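Local coordinates for kelch domain-containing protein (Colletotrichum graminicola M1.001, PDB 5C92) that probably oxidises alcohols to aldehydes at a single copper ion carried on a seven-bladed beta-propeller, as its galactose oxidase relatives do, at residues 182-187 and 198-203; 333-338 and 421-426; 167-172 and 218-223. All coordinates share one frame; numbering follows the deposited sequence.

Contact 1. Residues 182-187 and 198-203; sequences WSWKNG and MNWYDT. With NAG (2-acetamido-2-deoxy-beta-D-glucopyranose), chain C.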
loop_
_atom_site.group_PDB
_atom_site.type_symbol
_atom_site.label_atom_id
_atom_site.label_comp_id
_atom_site.label_asym_id
_atom_site.label_seq_id
_atom_site.Cartn_x
_atom_site.Cartn_y
_atom_site.Cartn_z
ATOM N N TRP A 182 6.393 -8.294 3.048
ATOM C CA TRP A 182 6.475 -8.422 1.606
ATOM C C TRP A 182 6.419 -9.891 1.207
ATOM O O TRP A 182 7.364 -10.661 1.409
ATOM C CB TRP A 182 7.727 -7.762 1.071
ATOM C CG TRP A 182 7.644 -6.299 1.134
ATOM C CD1 TRP A 182 8.230 -5.479 2.058
ATOM C CD2 TRP A 182 6.807 -5.485 0.342
ATOM N NE1 TRP A 182 7.825 -4.185 1.876
ATOM C CE2 TRP A 182 6.910 -4.151 0.865
ATOM C CE3 TRP A 182 5.864 -5.753 -0.645
ATOM C CZ2 TRP A 182 6.211 -3.072 0.330
ATOM C CZ3 TRP A 182 5.080 -4.658 -1.135
ATOM C CH2 TRP A 182 5.276 -3.338 -0.637
ATOM N N SER A 183 5.304 -10.270 0.629
ATOM C CA SER A 183 5.105 -11.621 0.147
ATOM C C SER A 183 6.096 -11.977 -0.956
ATOM O O SER A 183 6.467 -11.165 -1.846
ATOM C CB SER A 183 3.654 -11.755 -0.334
ATOM O OG SER A 183 2.806 -11.785 0.777
ATOM N N TRP A 184 6.609 -13.194 -0.887
ATOM C CA TRP A 184 7.562 -13.593 -1.913
ATOM C C TRP A 184 7.355 -15.091 -2.285
ATOM O O TRP A 184 6.245 -15.648 -2.073
ATOM C CB TRP A 184 8.969 -13.211 -1.433
ATOM C CG TRP A 184 10.102 -13.248 -2.419
ATOM C CD1 TRP A 184 11.283 -13.967 -2.277
ATOM C CD2 TRP A 184 10.261 -12.472 -3.623
ATOM N NE1 TRP A 184 12.137 -13.675 -3.315
ATOM C CE2 TRP A 184 11.528 -12.814 -4.180
ATOM C CE3 TRP A 184 9.453 -11.568 -4.305
ATOM C CZ2 TRP A 184 11.992 -12.289 -5.369
ATOM C CZ3 TRP A 184 9.917 -11.052 -5.490
ATOM C CH2 TRP A 184 11.192 -11.396 -6.005
ATOM N N LYS A 185 8.388 -15.702 -2.873
ATOM C CA LYS A 185 8.276 -17.002 -3.551
ATOM C C LYS A 185 7.860 -18.100 -2.575
ATOM O O LYS A 185 8.128 -18.036 -1.360
ATOM C CB LYS A 185 9.594 -17.377 -4.248
ATOM C CG LYS A 185 10.042 -16.462 -5.369
ATOM C CD LYS A 185 11.445 -16.772 -5.887
ATOM C CE LYS A 185 11.751 -15.963 -7.146
ATOM N NZ LYS A 185 13.212 -15.697 -7.246
ATOM N N ASN A 186 7.060 -19.034 -3.077
ATOM C CA ASN A 186 6.742 -20.241 -2.328
ATOM C C ASN A 186 6.146 -19.957 -0.943
ATOM O O ASN A 186 6.477 -20.611 0.044
ATOM C CB ASN A 186 8.035 -21.086 -2.251
ATOM C CG ASN A 186 7.801 -22.504 -1.747
ATOM O OD1 ASN A 186 6.727 -23.073 -1.897
ATOM N ND2 ASN A 186 8.826 -23.070 -1.138
ATOM N N GLY A 187 5.202 -19.015 -0.861
ATOM C CA GLY A 187 4.504 -18.750 0.416
ATOM C C GLY A 187 5.313 -18.027 1.505
ATOM O O GLY A 187 4.906 -17.975 2.665
ATOM N N MET A 198 15.732 -8.000 10.009
ATOM C CA MET A 198 14.761 -8.536 9.050
ATOM C C MET A 198 14.675 -10.038 9.183
ATOM O O MET A 198 15.641 -10.663 9.604
ATOM C CB MET A 198 15.210 -8.175 7.631
ATOM C CG MET A 198 15.481 -6.702 7.502
ATOM S SD MET A 198 15.800 -6.128 5.823
ATOM C CE MET A 198 17.336 -6.990 5.451
ATOM N N ASN A 199 13.515 -10.603 8.875
ATOM C CA ASN A 199 13.212 -12.016 9.107
ATOM C C ASN A 199 12.322 -12.564 7.989
ATOM O O ASN A 199 11.432 -11.873 7.462
ATOM C CB ASN A 199 12.518 -12.259 10.460
ATOM C CG ASN A 199 13.405 -11.946 11.666
ATOM O OD1 ASN A 199 14.195 -12.772 12.122
ATOM N ND2 ASN A 199 13.270 -10.753 12.186
ATOM N N TRP A 200 12.625 -13.784 7.565
ATOM C CA TRP A 200 11.787 -14.520 6.639
ATOM C C TRP A 200 10.796 -15.302 7.427
ATOM O O TRP A 200 11.104 -15.860 8.481
ATOM C CB TRP A 200 12.590 -15.485 5.787
ATOM C CG TRP A 200 13.392 -14.817 4.741
ATOM C CD1 TRP A 200 14.729 -14.670 4.730
ATOM C CD2 TRP A 200 12.925 -14.367 3.478
ATOM N NE1 TRP A 200 15.121 -14.110 3.578
ATOM C CE2 TRP A 200 14.027 -13.893 2.788
ATOM C CE3 TRP A 200 11.658 -14.280 2.883
ATOM C CZ2 TRP A 200 13.929 -13.339 1.509
ATOM C CZ3 TRP A 200 11.553 -13.779 1.621
ATOM C CH2 TRP A 200 12.671 -13.276 0.948
ATOM N N TYR A 201 9.582 -15.317 6.927
ATOM C CA TYR A 201 8.573 -16.195 7.457
ATOM C C TYR A 201 8.073 -17.100 6.320
ATOM O O TYR A 201 8.043 -16.694 5.135
ATOM C CB TYR A 201 7.408 -15.407 8.026
ATOM C CG TYR A 201 7.694 -14.732 9.297
ATOM C CD1 TYR A 201 7.481 -15.379 10.510
ATOM C CD2 TYR A 201 8.178 -13.417 9.322
ATOM C CE1 TYR A 201 7.748 -14.750 11.713
ATOM C CE2 TYR A 201 8.464 -12.791 10.540
ATOM C CZ TYR A 201 8.222 -13.442 11.731
ATOM O OH TYR A 201 8.464 -12.800 12.970
ATOM N N ASP A 202 7.717 -18.332 6.684
ATOM C CA ASP A 202 7.178 -19.337 5.732
ATOM C C ASP A 202 5.759 -19.629 6.197
ATOM O O ASP A 202 5.503 -19.932 7.399
ATOM C CB ASP A 202 8.079 -20.574 5.710
ATOM C CG ASP A 202 7.561 -21.677 4.811
ATOM O OD1 ASP A 202 6.457 -21.578 4.219
ATOM O OD2 ASP A 202 8.301 -22.673 4.705
ATOM N N THR A 203 4.798 -19.280 5.342
ATOM C CA THR A 203 3.400 -19.361 5.776
ATOM C C THR A 203 2.768 -20.723 5.534
ATOM O O THR A 203 1.652 -20.915 5.991
ATOM C CB THR A 203 2.503 -18.277 5.135
ATOM O OG1 THR A 203 2.573 -18.395 3.708
ATOM C CG2 THR A 203 2.995 -16.884 5.588
HETATM C C1 NAG C . 8.764 -24.384 -0.585
HETATM C C2 NAG C . 9.922 -25.114 -1.262
HETATM C C3 NAG C . 10.173 -26.454 -0.551
HETATM C C4 NAG C . 10.007 -26.444 0.973
HETATM C C5 NAG C . 8.897 -25.551 1.490
HETATM C C6 NAG C . 9.061 -25.358 2.998
HETATM C C7 NAG C . 10.277 -24.823 -3.714
HETATM C C8 NAG C . 9.718 -25.075 -5.091
HETATM N N2 NAG C . 9.560 -25.278 -2.676
HETATM O O3 NAG C . 11.522 -26.851 -0.775
HETATM O O4 NAG C . 9.717 -27.750 1.467
HETATM O O5 NAG C . 8.975 -24.295 0.821
HETATM O O6 NAG C . 7.785 -25.224 3.625
HETATM O O7 NAG C . 11.340 -24.243 -3.579
#
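W184 brings the five-membered part of its indole against the outer rim of the W200 six-membered ring, with W184 CD1 3.6 Å from W200 CH2. The two planes meet obliquely, at 33°. W184 CG lies anti to the backbone N (chi1 -167°), which swings the ring toward W200; both indole N-H groups bond to the same neighbouring loop, W184 NE1 to G260 O and W200 NE1 to Q264 O. A few residues on, the carbonyl of G187 takes two bonds from T203. T203 OG1 lies in the carbonyl plane on a lone pair of G187 O at 2.6 Å, and T203 N reaches the same G187 O at 3.0 Å. Sugar bridges the outer side: N186 ND2 is joined to C1 of the N-acetylglucosamine, whose O6 donates to D202 OD2 at 2.8 Å. K204 NZ pairs with D202 OD1 and also bonds to the sugar and to N186 O. The contact joins the turn after strand 181-183 to the end of strand 197-202, across the intervening strand 188-191, at the glycosylated margin of a four-stranded antiparallel blade typical of a kelch beta-propeller.

Contact 2. Residues 333-338 and 421-426; sequences NYHSTA and TTHTVN. With CU1 (copper (I) ion), chain D.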
loop_
_atom_site.group_PDB
_atom_site.type_symbol
_atom_site.label_atom_id
_atom_site.label_comp_id
_atom_site.label_asym_id
_atom_site.label_seq_id
_atom_site.Cartn_x
_atom_site.Cartn_y
_atom_site.Cartn_z
ATOM N N ASN A 333 0.539 14.041 8.666
ATOM C CA ASN A 333 1.352 13.361 9.682
ATOM C C ASN A 333 0.657 12.027 10.090
ATOM O O ASN A 333 0.227 11.271 9.233
ATOM C CB ASN A 333 1.651 14.254 10.891
ATOM C CG ASN A 333 2.509 15.483 10.567
ATOM O OD1 ASN A 333 2.570 16.398 11.389
ATOM N ND2 ASN A 333 3.187 15.506 9.442
ATOM N N TYR A 334 0.523 11.756 11.381
ATOM C CA TYR A 334 -0.121 10.534 11.821
ATOM C C TYR A 334 -1.508 10.436 11.213
ATOM O O TYR A 334 -2.259 11.395 11.273
ATOM C CB TYR A 334 -0.281 10.501 13.346
ATOM C CG TYR A 334 -0.620 9.160 13.897
ATOM C CD1 TYR A 334 0.168 8.043 13.591
ATOM C CD2 TYR A 334 -1.676 8.980 14.771
ATOM C CE1 TYR A 334 -0.112 6.797 14.123
ATOM C CE2 TYR A 334 -1.933 7.709 15.345
ATOM C CZ TYR A 334 -1.124 6.647 15.033
ATOM O OH TYR A 334 -1.339 5.413 15.565
ATOM N N HIS A 335 -1.878 9.228 10.834
ATOM C CA HIS A 335 -3.180 8.936 10.178
ATOM C C HIS A 335 -3.433 9.549 8.771
ATOM O O HIS A 335 -4.595 9.681 8.349
ATOM C CB HIS A 335 -4.314 9.358 11.107
ATOM C CG HIS A 335 -4.517 8.451 12.258
ATOM N ND1 HIS A 335 -5.257 8.822 13.352
ATOM C CD2 HIS A 335 -4.097 7.187 12.489
ATOM C CE1 HIS A 335 -5.259 7.836 14.230
ATOM N NE2 HIS A 335 -4.595 6.824 13.716
ATOM N N SER A 336 -2.362 10.003 8.116
ATOM C CA SER A 336 -2.392 10.431 6.729
ATOM C C SER A 336 -2.299 9.228 5.807
ATOM O O SER A 336 -1.816 8.154 6.201
ATOM C CB SER A 336 -1.270 11.456 6.430
ATOM O OG SER A 336 0.062 10.920 6.486
ATOM N N THR A 337 -2.781 9.384 4.570
ATOM C CA THR A 337 -2.778 8.284 3.575
ATOM C C THR A 337 -2.378 8.821 2.206
ATOM O O THR A 337 -2.456 10.038 1.973
ATOM C CB THR A 337 -4.170 7.629 3.430
ATOM O OG1 THR A 337 -5.166 8.646 3.172
ATOM C CG2 THR A 337 -4.523 6.834 4.662
ATOM N N ALA A 338 -1.812 7.946 1.365
ATOM C CA ALA A 338 -1.575 8.256 -0.036
ATOM C C ALA A 338 -1.724 7.004 -0.869
ATOM O O ALA A 338 -1.549 5.915 -0.350
ATOM C CB ALA A 338 -0.219 8.879 -0.249
ATOM N N THR A 421 -4.278 1.320 2.034
ATOM C CA THR A 421 -3.291 1.735 3.029
ATOM C C THR A 421 -3.930 2.388 4.217
ATOM O O THR A 421 -5.034 2.990 4.115
ATOM C CB THR A 421 -2.169 2.655 2.430
ATOM O OG1 THR A 421 -1.121 2.860 3.387
ATOM C CG2 THR A 421 -2.694 3.985 2.055
ATOM N N THR A 422 -3.290 2.154 5.356
ATOM C CA THR A 422 -3.581 2.857 6.616
ATOM C C THR A 422 -2.335 2.731 7.513
ATOM O O THR A 422 -1.586 1.731 7.417
ATOM C CB THR A 422 -4.882 2.352 7.301
ATOM O OG1 THR A 422 -5.249 3.212 8.391
ATOM C CG2 THR A 422 -4.763 0.940 7.840
ATOM N N HIS A 423 -2.026 3.807 8.220
ATOM C CA HIS A 423 -0.962 3.814 9.238
ATOM C C HIS A 423 0.413 3.537 8.663
ATOM O O HIS A 423 1.226 2.943 9.342
ATOM C CB HIS A 423 -1.266 2.768 10.333
ATOM C CG HIS A 423 -2.357 3.179 11.248
ATOM N ND1 HIS A 423 -3.689 3.120 10.887
ATOM C CD2 HIS A 423 -2.327 3.732 12.480
ATOM C CE1 HIS A 423 -4.435 3.571 11.878
ATOM N NE2 HIS A 423 -3.633 3.972 12.842
ATOM N N THR A 424 0.638 3.965 7.417
ATOM C CA THR A 424 1.841 3.791 6.660
ATOM C C THR A 424 1.992 2.410 6.031
ATOM O O THR A 424 2.983 2.190 5.360
ATOM C CB THR A 424 3.199 4.110 7.403
ATOM O OG1 THR A 424 3.534 3.082 8.370
ATOM C CG2 THR A 424 3.157 5.508 8.039
ATOM N N VAL A 425 1.087 1.481 6.303
ATOM C CA VAL A 425 1.244 0.092 5.877
ATOM C C VAL A 425 0.484 -0.116 4.569
ATOM O O VAL A 425 -0.726 0.202 4.468
ATOM C CB VAL A 425 0.744 -0.841 6.972
ATOM C CG1 VAL A 425 0.828 -2.321 6.556
ATOM C CG2 VAL A 425 1.578 -0.597 8.196
ATOM N N ASN A 426 1.216 -0.500 3.538
ATOM C CA ASN A 426 0.604 -0.938 2.288
ATOM C C ASN A 426 1.332 -2.136 1.722
ATOM O O ASN A 426 2.215 -1.980 0.901
ATOM C CB ASN A 426 0.480 0.200 1.274
ATOM C CG ASN A 426 -0.283 -0.198 0.020
ATOM O OD1 ASN A 426 -0.492 -1.371 -0.248
ATOM N ND2 ASN A 426 -0.559 0.773 -0.816
HETATM CU CU CU1 D . -3.989 4.953 14.717
HETATM O O HOH W 1 -3.244 6.398 8.078
HETATM O O HOH W 2 -1.129 4.872 5.382
HETATM O O HOH W 3 0.204 3.795 -0.417
#
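H335 and H423 each give NE2 to the copper ion, at 2.2 Å from H335 NE2 and 2.1 Å from H423 NE2, and Y120 OH is the third ligand. The shared metal holds the two NE2 atoms 3.1 Å apart without a hydrogen bond; the side chains run side by side, but their rings are turned steeply, with H423 NE2 near the plane of the H335 ring at its edge. Y334 OH stands 2.8 Å from the copper and is hydrogen-bonded to Y120 OH and Y245 OH. The H423 ring presents its edge to the Y334 face in an offset edge-to-face pair, planes at 86°, with H423 CD2 3.6 Å from Y334 OH.

On the side away from the metal, each imidazole is fixed through ND1: H335 ND1 bonds to G352 O, and H423 ND1 donates to T422 OG1 at 2.9 Å. This follows the galactose oxidase plan, in which a turn of the C-terminal domain reaches a copper site built on the propeller. The type I' turn 422-425 carries H423, and the type II turn 333-336 carries H335. Water 1 joins them, accepting from H423 N and donating to S336 O. Farther from the copper, the T421 methyl CG2 packs 3.3 Å from A338 O, while water 3 links A338 O to N426 ND2.

Contact 3. Residues 167-172 and 218-223; sequences LVMQRG and DEDSMC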
loop_
_atom_site.group_PDB
_atom_site.type_symbol
_atom_site.label_atom_id
_atom_site.label_comp_id
_atom_site.label_asym_id
_atom_site.label_seq_id
_atom_site.Cartn_x
_atom_site.Cartn_y
_atom_site.Cartn_z
ATOM N N LEU A 167 10.678 -10.126 15.263
ATOM C CA LEU A 167 10.471 -8.825 14.599
ATOM C C LEU A 167 10.290 -7.649 15.562
ATOM O O LEU A 167 10.416 -6.497 15.153
ATOM C CB LEU A 167 9.312 -8.903 13.586
ATOM C CG LEU A 167 7.894 -8.998 14.071
ATOM C CD1 LEU A 167 7.334 -7.710 14.695
ATOM C CD2 LEU A 167 7.064 -9.491 12.878
ATOM N N VAL A 168 10.051 -7.932 16.846
ATOM C CA VAL A 168 9.712 -6.898 17.781
ATOM C C VAL A 168 10.836 -5.895 17.887
ATOM O O VAL A 168 11.984 -6.298 18.007
ATOM C CB VAL A 168 9.408 -7.525 19.137
ATOM C CG1 VAL A 168 9.178 -6.475 20.183
ATOM C CG2 VAL A 168 8.189 -8.425 19.024
ATOM N N MET A 169 10.545 -4.593 17.845
ATOM C CA MET A 169 11.622 -3.633 18.042
ATOM C C MET A 169 11.984 -3.412 19.552
ATOM O O MET A 169 11.247 -3.792 20.464
ATOM C CB MET A 169 11.366 -2.242 17.421
ATOM C CG MET A 169 10.288 -2.028 16.398
ATOM S SD MET A 169 10.603 -0.488 15.508
ATOM C CE MET A 169 10.776 0.716 16.789
ATOM N N GLN A 170 13.065 -2.687 19.788
ATOM C CA GLN A 170 13.549 -2.488 21.143
ATOM C C GLN A 170 12.772 -1.480 21.978
ATOM O O GLN A 170 12.580 -1.719 23.136
ATOM C CB GLN A 170 14.987 -2.023 21.122
ATOM C CG GLN A 170 15.592 -2.035 22.528
ATOM C CD GLN A 170 17.092 -1.836 22.481
ATOM O OE1 GLN A 170 17.616 -1.080 21.644
ATOM N NE2 GLN A 170 17.800 -2.557 23.342
ATOM N N ARG A 171 12.393 -0.345 21.396
ATOM C CA ARG A 171 11.812 0.791 22.112
ATOM C C ARG A 171 10.372 1.117 21.616
ATOM O O ARG A 171 9.983 0.849 20.441
ATOM C CB ARG A 171 12.626 2.063 21.847
ATOM C CG ARG A 171 14.096 1.949 22.192
ATOM C CD ARG A 171 14.806 3.245 21.931
ATOM N NE ARG A 171 16.250 3.140 22.168
ATOM C CZ ARG A 171 16.954 3.924 22.987
ATOM N NH1 ARG A 171 16.376 4.880 23.716
ATOM N NH2 ARG A 171 18.262 3.750 23.079
ATOM N N GLY A 172 9.682 1.858 22.459
ATOM C CA GLY A 172 8.509 2.613 22.088
ATOM C C GLY A 172 7.251 1.781 22.097
ATOM O O GLY A 172 7.274 0.562 22.293
ATOM N N ASP A 218 20.966 0.677 9.158
ATOM C CA ASP A 218 19.799 1.454 9.561
ATOM C C ASP A 218 19.480 1.173 11.045
ATOM O O ASP A 218 19.765 0.113 11.566
ATOM C CB ASP A 218 18.616 1.094 8.679
ATOM C CG ASP A 218 17.496 2.159 8.676
ATOM O OD1 ASP A 218 17.739 3.289 9.098
ATOM O OD2 ASP A 218 16.352 1.816 8.260
ATOM N N GLU A 219 18.856 2.123 11.707
ATOM C CA GLU A 219 18.265 1.890 13.006
ATOM C C GLU A 219 16.815 1.411 12.816
ATOM O O GLU A 219 16.268 1.484 11.705
ATOM C CB GLU A 219 18.336 3.192 13.794
ATOM C CG GLU A 219 18.052 3.090 15.288
ATOM C CD GLU A 219 18.676 1.877 15.955
ATOM O OE1 GLU A 219 19.936 1.816 16.001
ATOM O OE2 GLU A 219 17.886 0.976 16.386
ATOM N N ASP A 220 16.219 0.917 13.912
ATOM C CA ASP A 220 14.800 0.708 14.027
ATOM C C ASP A 220 14.045 1.910 13.485
ATOM O O ASP A 220 14.327 3.082 13.831
ATOM C CB ASP A 220 14.377 0.485 15.496
ATOM C CG ASP A 220 14.850 -0.869 16.088
ATOM O OD1 ASP A 220 15.218 -1.779 15.345
ATOM O OD2 ASP A 220 14.671 -1.060 17.291
ATOM N N SER A 221 12.997 1.608 12.732
ATOM C CA SER A 221 12.388 2.616 11.816
ATOM C C SER A 221 10.820 2.552 11.819
ATOM O O SER A 221 10.195 2.304 10.797
ATOM C CB SER A 221 12.964 2.392 10.403
ATOM O OG SER A 221 14.306 2.918 10.270
ATOM N N MET A 222 10.217 2.582 12.999
ATOM C CA MET A 222 8.775 2.536 13.122
ATOM C C MET A 222 8.122 3.653 12.306
ATOM O O MET A 222 8.563 4.817 12.345
ATOM C CB MET A 222 8.319 2.564 14.572
ATOM C CG MET A 222 6.791 2.570 14.795
ATOM S SD MET A 222 6.053 1.051 14.207
ATOM C CE MET A 222 6.527 -0.101 15.496
ATOM N N CYS A 223 7.153 3.244 11.486
ATOM C CA CYS A 223 6.375 4.134 10.582
ATOM C C CYS A 223 7.311 4.835 9.605
ATOM O O CYS A 223 7.060 5.958 9.150
ATOM C CB CYS A 223 5.522 5.092 11.418
ATOM S SG CYS A 223 4.291 4.145 12.384
#
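D220 faces M169 and Q170 with its carboxylate while its own backbone is held from behind: D220 N donates to E219 OE2 at 3.0 Å, reaching that oxygen from above the carboxylate plane rather than within it. Across the contact, Q170 N points at D220 OD2 along an almost straight but weak hydrogen bond of 3.4 Å (174°), and M169 CB is a van der Waals neighbour, 3.5 Å from the same D220 OD2. The sound bond to this buried acid comes from K196 N, which donates to D220 OD1; the weak one from Q170 N only supplements it at the other oxygen.

The apolar half belongs to M169. Its CG nearly eclipses the backbone N (chi1 -16°), an unfavourable torsion, and the chain slides past D220 in the opposite sense. A bend at chi3 (-53°) then sets the methyl between two beta carbons: M169 CE is 3.8 Å from D220 CB and equally close to M222 CB. M169 SD also touches M222 CB (3.9 Å). The M222 side chain runs at a slant to that of M169, folded at both chi2 and chi3, and its methyl CE comes within 4.1 Å of M169 SD.

Both segments belong to links between neighbouring propeller blades: 167-172 lies on the way from strand 155-158 to strand 181-183, whereas the loop holding 218-223 leads from strand 208-214 to strand 225-230. The outer strand of one blade is thereby joined to the innermost strand of the next, on the face of the propeller that carries the copper.

M222 also packs on Y245, and its side chain lies about 11 Å from the copper ion and about 7 Å from the side chain of the ligand Y120.

In the fold
Contacts 3 and 1 involve the same blade, strands 181-183 to 208-214: 167-172 precedes it and 218-223 follows it, while contact 1 forms within it. Contact 2 comes later, packing the end of propeller strand 336-340 and its preceding turn against the end of strand 412-422 and the following turn, of the C-terminal domain. The centres lie about 23 Å (1 to 2), 20 Å (1 to 3) and 17 Å (2 to 3) apart, yet all three touch: W182 on N426, Y201 on L167, T424 on C223. Contact 2, centred about 9 Å from the chain centre, supplies two copper ligands; contact 3 lies farther out on the same face, and contact 1 toward the other face with its sugar.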